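Local coordinates for protein epidermin leader peptide processing serine protease EpiP (Staphylococcus aureus subsp. aureus, PDB 3QFH) that probably cleaves the leader peptide from the precursor of an epidermin-type lantibiotic, acting as a subtilisin-like serine endopeptidase, at residues 314-319 and 338-343; 126-131 and 230-235. One frame throughout, in Å; residues are numbered along the deposited sequence.

Contact 1 (314-319 and 338-343)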
loop_
_atom_site.group_PDB
_atom_site.type_symbol
_atom_site.label_atom_id
_atom_site.label_comp_id
_atom_site.label_asym_id
_atom_site.label_seq_id
_atom_site.Cartn_x
_atom_site.Cartn_y
_atom_site.Cartn_z
ATOM N N VAL A 314 -8.559 4.566 -1.405
ATOM C CA VAL A 314 -9.088 3.926 -2.603
ATOM C C VAL A 314 -8.683 2.437 -2.382
ATOM O O VAL A 314 -7.489 2.122 -2.362
ATOM C CB VAL A 314 -8.455 4.473 -3.872
ATOM C CG1 VAL A 314 -8.858 3.608 -5.088
ATOM C CG2 VAL A 314 -8.850 5.923 -4.068
ATOM N N THR A 315 -9.665 1.549 -2.199
ATOM C CA THR A 315 -9.418 0.131 -1.915
ATOM C C THR A 315 -9.510 -0.669 -3.191
ATOM O O THR A 315 -10.562 -0.687 -3.847
ATOM C CB THR A 315 -10.459 -0.420 -0.941
ATOM O OG1 THR A 315 -10.514 0.417 0.200
ATOM C CG2 THR A 315 -10.134 -1.869 -0.504
ATOM N N VAL A 316 -8.428 -1.376 -3.512
ATOM C CA VAL A 316 -8.332 -2.079 -4.780
ATOM C C VAL A 316 -8.386 -3.585 -4.593
ATOM O O VAL A 316 -7.568 -4.157 -3.877
ATOM C CB VAL A 316 -7.014 -1.708 -5.489
ATOM C CG1 VAL A 316 -6.900 -2.363 -6.842
ATOM C CG2 VAL A 316 -6.884 -0.159 -5.594
ATOM N N GLY A 317 -9.379 -4.215 -5.205
ATOM C CA GLY A 317 -9.461 -5.670 -5.209
ATOM C C GLY A 317 -8.747 -6.213 -6.464
ATOM O O GLY A 317 -8.423 -5.475 -7.394
ATOM N N SER A 318 -8.508 -7.509 -6.499
ATOM C CA SER A 318 -7.793 -8.138 -7.615
ATOM C C SER A 318 -8.678 -9.049 -8.479
ATOM O O SER A 318 -9.507 -9.802 -7.957
ATOM C CB SER A 318 -6.614 -8.942 -7.045
ATOM O OG SER A 318 -6.095 -9.896 -7.963
ATOM N N THR A 319 -8.475 -8.970 -9.800
ATOM C CA THR A 319 -9.164 -9.802 -10.779
ATOM C C THR A 319 -8.181 -10.798 -11.452
ATOM O O THR A 319 -6.964 -10.578 -11.508
ATOM C CB THR A 319 -9.854 -8.937 -11.890
ATOM O OG1 THR A 319 -8.892 -8.086 -12.517
ATOM C CG2 THR A 319 -10.976 -8.061 -11.322
ATOM N N ILE A 338 -12.696 -0.461 -6.501
ATOM C CA ILE A 338 -12.271 -0.762 -7.839
ATOM C C ILE A 338 -11.465 -2.066 -7.840
ATOM O O ILE A 338 -10.998 -2.521 -6.814
ATOM C CB ILE A 338 -11.380 0.406 -8.350
ATOM C CG1 ILE A 338 -11.083 0.299 -9.843
ATOM C CG2 ILE A 338 -10.096 0.471 -7.553
ATOM C CD1 ILE A 338 -10.528 1.595 -10.446
ATOM N N ALA A 339 -11.295 -2.653 -9.010
ATOM C CA ALA A 339 -10.500 -3.849 -9.144
ATOM C C ALA A 339 -9.513 -3.713 -10.309
ATOM O O ALA A 339 -9.784 -3.039 -11.295
ATOM C CB ALA A 339 -11.410 -5.047 -9.359
ATOM N N ALA A 340 -8.350 -4.336 -10.180
ATOM C CA ALA A 340 -7.372 -4.367 -11.269
ATOM C C ALA A 340 -6.812 -5.802 -11.281
ATOM O O ALA A 340 -6.938 -6.513 -10.281
ATOM C CB ALA A 340 -6.276 -3.338 -11.052
ATOM N N PRO A 341 -6.225 -6.241 -12.409
ATOM C CA PRO A 341 -5.662 -7.612 -12.502
ATOM C C PRO A 341 -4.536 -7.897 -11.509
ATOM O O PRO A 341 -3.523 -7.166 -11.447
ATOM C CB PRO A 341 -5.112 -7.659 -13.926
ATOM C CG PRO A 341 -5.930 -6.639 -14.678
ATOM C CD PRO A 341 -6.135 -5.533 -13.698
ATOM N N GLY A 342 -4.737 -8.931 -10.698
ATOM C CA GLY A 342 -3.742 -9.328 -9.736
ATOM C C GLY A 342 -3.404 -10.809 -9.819
ATOM O O GLY A 342 -2.525 -11.264 -9.122
ATOM N N GLY A 343 -4.137 -11.556 -10.641
ATOM C CA GLY A 343 -3.852 -12.945 -10.874
ATOM C C GLY A 343 -4.737 -13.950 -10.189
ATOM O O GLY A 343 -5.757 -13.620 -9.624
#
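Strands 314-319 and 338-341 run parallel at the edge of the subtilase sheet, their axes 4.3 Å apart at closest and 41° askew, and Gly317 bonds across through both its backbone N and its backbone O: the N gives a hydrogen bond to Ile338 O (2.8 Å), and the O takes one from Ala340 N (3.0 Å). The pairing continues from Thr319 N to Ala340 O. On one face the branched Val316 and Ile338 lie side by side, their CG2 methyls 3.8 Å apart, and with Ala340 they pack under helices 382-400 and 406-416. On the other face Thr319 CG2 meets Ala339 CB at 3.6 Å. Thr319 holds OG1 between its backbone N and carbonyl carbon (chi1 56°), above the Pro341 ring; this hydroxyl is hydrogen-bonded to Glu432. Pro341 lacks an N-H, at no cost to the pairing, since its nitrogen faces away from strand 314-319 at the outer edge of the sheet. Ser318 OG, bonded to Ser326, lies 3.0 Å from Gly342 CA, where a side chain would collide with it. At the turn that ends the pairing, Thr319 O accepts two hydrogen bonds, from Gly342 N at 2.9 Å and Gly343 N at 3.1 Å.

Contact 2 (126-131 and 230-235)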
loop_
_atom_site.group_PDB
_atom_site.type_symbol
_atom_site.label_atom_id
_atom_site.label_comp_id
_atom_site.label_asym_id
_atom_site.label_seq_id
_atom_site.Cartn_x
_atom_site.Cartn_y
_atom_site.Cartn_z
ATOM N N ILE A 126 4.580 9.124 -7.893
ATOM C CA ILE A 126 3.904 8.054 -7.218
ATOM C C ILE A 126 4.803 7.582 -6.051
ATOM O O ILE A 126 5.968 7.253 -6.253
ATOM C CB ILE A 126 3.626 6.884 -8.164
ATOM C CG1 ILE A 126 2.856 7.359 -9.401
ATOM C CG2 ILE A 126 2.852 5.777 -7.442
ATOM C CD1 ILE A 126 2.768 6.322 -10.467
ATOM N N ALA A 127 4.259 7.583 -4.844
ATOM C CA ALA A 127 4.987 7.111 -3.695
ATOM C C ALA A 127 4.570 5.684 -3.489
ATOM O O ALA A 127 3.383 5.324 -3.649
ATOM C CB ALA A 127 4.685 7.949 -2.454
ATOM N N ILE A 128 5.540 4.845 -3.200
ATOM C CA ILE A 128 5.273 3.430 -2.933
ATOM C C ILE A 128 5.828 3.154 -1.556
ATOM O O ILE A 128 6.997 3.398 -1.291
ATOM C CB ILE A 128 5.927 2.499 -3.992
ATOM C CG1 ILE A 128 5.470 2.898 -5.406
ATOM C CG2 ILE A 128 5.563 1.017 -3.729
ATOM C CD1 ILE A 128 6.235 2.189 -6.520
ATOM N N ILE A 129 4.981 2.656 -0.671
ATOM C CA ILE A 129 5.389 2.314 0.671
ATOM C C ILE A 129 5.506 0.791 0.676
ATOM O O ILE A 129 4.513 0.104 0.586
ATOM C CB ILE A 129 4.378 2.845 1.687
ATOM C CG1 ILE A 129 4.306 4.370 1.550
ATOM C CG2 ILE A 129 4.763 2.418 3.103
ATOM C CD1 ILE A 129 3.250 5.017 2.396
ATOM N N ASP A 130 6.727 0.268 0.741
ATOM C CA ASP A 130 6.901 -1.179 0.625
ATOM C C ASP A 130 8.272 -1.637 1.161
ATOM O O ASP A 130 8.875 -0.958 2.027
ATOM C CB ASP A 130 6.689 -1.577 -0.851
ATOM C CG ASP A 130 5.995 -2.927 -1.005
ATOM O OD1 ASP A 130 6.578 -3.982 -0.646
ATOM O OD2 ASP A 130 4.852 -2.922 -1.508
ATOM N N THR A 131 8.783 -2.749 0.640
ATOM C CA THR A 131 10.010 -3.335 1.174
ATOM C C THR A 131 11.314 -2.689 0.684
ATOM O O THR A 131 12.378 -2.987 1.205
ATOM C CB THR A 131 10.054 -4.882 0.933
ATOM O OG1 THR A 131 10.187 -5.169 -0.450
ATOM C CG2 THR A 131 8.777 -5.573 1.452
ATOM N N VAL A 230 0.128 10.617 -5.288
ATOM C CA VAL A 230 -0.449 9.265 -5.229
ATOM C C VAL A 230 0.453 8.426 -4.322
ATOM O O VAL A 230 1.650 8.369 -4.525
ATOM C CB VAL A 230 -0.586 8.608 -6.623
ATOM C CG1 VAL A 230 -1.163 7.172 -6.504
ATOM C CG2 VAL A 230 -1.445 9.475 -7.546
ATOM N N ILE A 231 -0.138 7.770 -3.332
ATOM C CA ILE A 231 0.589 6.980 -2.356
ATOM C C ILE A 231 0.034 5.568 -2.390
ATOM O O ILE A 231 -1.145 5.358 -2.072
ATOM C CB ILE A 231 0.433 7.564 -0.924
ATOM C CG1 ILE A 231 0.911 9.017 -0.871
ATOM C CG2 ILE A 231 1.212 6.695 0.075
ATOM C CD1 ILE A 231 0.682 9.743 0.499
ATOM N N ASN A 232 0.885 4.613 -2.766
ATOM C CA ASN A 232 0.495 3.200 -2.914
ATOM C C ASN A 232 0.886 2.385 -1.694
ATOM O O ASN A 232 2.062 2.318 -1.342
ATOM C CB ASN A 232 1.170 2.628 -4.175
ATOM C CG ASN A 232 0.711 1.239 -4.521
ATOM O OD1 ASN A 232 -0.219 1.065 -5.319
ATOM N ND2 ASN A 232 1.320 0.236 -3.900
ATOM N N ILE A 233 -0.101 1.775 -1.049
ATOM C CA ILE A 233 0.140 0.930 0.130
ATOM C C ILE A 233 -0.346 -0.478 -0.184
ATOM O O ILE A 233 -1.549 -0.751 -0.261
ATOM C CB ILE A 233 -0.561 1.468 1.387
ATOM C CG1 ILE A 233 -0.301 2.960 1.553
ATOM C CG2 ILE A 233 -0.067 0.743 2.625
ATOM C CD1 ILE A 233 -1.042 3.570 2.732
ATOM N N SER A 234 0.603 -1.374 -0.410
ATOM C CA SER A 234 0.282 -2.751 -0.713
ATOM C C SER A 234 0.199 -3.592 0.583
ATOM O O SER A 234 -0.351 -4.692 0.575
ATOM C CB SER A 234 1.268 -3.307 -1.769
ATOM O OG SER A 234 1.021 -2.729 -3.087
ATOM N N VAL A 235 0.679 -3.050 1.704
ATOM C CA VAL A 235 0.645 -3.770 2.990
ATOM C C VAL A 235 -0.694 -3.650 3.701
ATOM O O VAL A 235 -1.287 -2.568 3.800
ATOM C CB VAL A 235 1.747 -3.300 4.000
ATOM C CG1 VAL A 235 1.526 -1.852 4.430
ATOM C CG2 VAL A 235 1.764 -4.197 5.234
HETATM O O HOH W 1 3.114 -0.749 -1.726
#
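A water joins the C-terminal ends of strands 126-130 and 230-233: it lies 2.8 Å from both Ile129 O and Asp130 OD2, to which it can donate, and accepts from Ser234 N at 2.9 Å. It fills the place of a direct backbone bond, since the two chains spread apart there. Upstream the parallel pairing is tight. Ala127 N reaches Val230 O over 2.7 Å with a nearly straight N-H (175°), Ala127 O receives Asn232 N, and Ile129 N continues to Asn232 O. Beta-branched residues suit these extended strands. On the face under helix 213-225, Ile129, with its chain extended (chi2 174°), brings CD1 within 3.5 Å of Ile231 CG2, crossing it obliquely, while the same methyl runs beside Ile233 CG1 at 4.2 Å. Ala127, small, fits below Ala223 of that helix. Ile126 and Val230 point to the other face, toward helix 382-400, as does Asn232, whose CB sits 3.5 Å from Ala127 O. Asp130 ends the strand with its carboxylate divided between tasks. OD1 takes Thr131 N through its anti lone pair and is also hydrogen-bonded to His177 ND1; OD2 faces the water and Ser234 CB. These bonds hold the carboxylate's rotation, and the water links OD2 to Ile129 O and Ser234 N. An aspartate at the C-terminal end of a central parallel strand, bonded to a histidine, is characteristic of subtilases, and Asp130, His177 and Ser383 are arranged in a way consistent with the Ser-His-Asp catalytic triad of this family.

Overall arrangement
Both contacts belong to one seven-stranded parallel sheet, and helix 382-400 packs on a face of each, so a single helix spans them. Their centres are about 15 Å apart and their nearest atoms about 7 Å, with strand 273-277 between strands 230-233 and 314-319. Contact 2 lies in the middle of the sheet, near the centre of the chain, and contact 1 at its edge, yet both are buried. Their segments differ in separation: 18 residues lie between those of contact 1, and 98 between those of contact 2. Isoleucines and a water beside the probable catalytic aspartate mark the central pair, whereas small residues, a proline and a turn containing two glycines mark the edge.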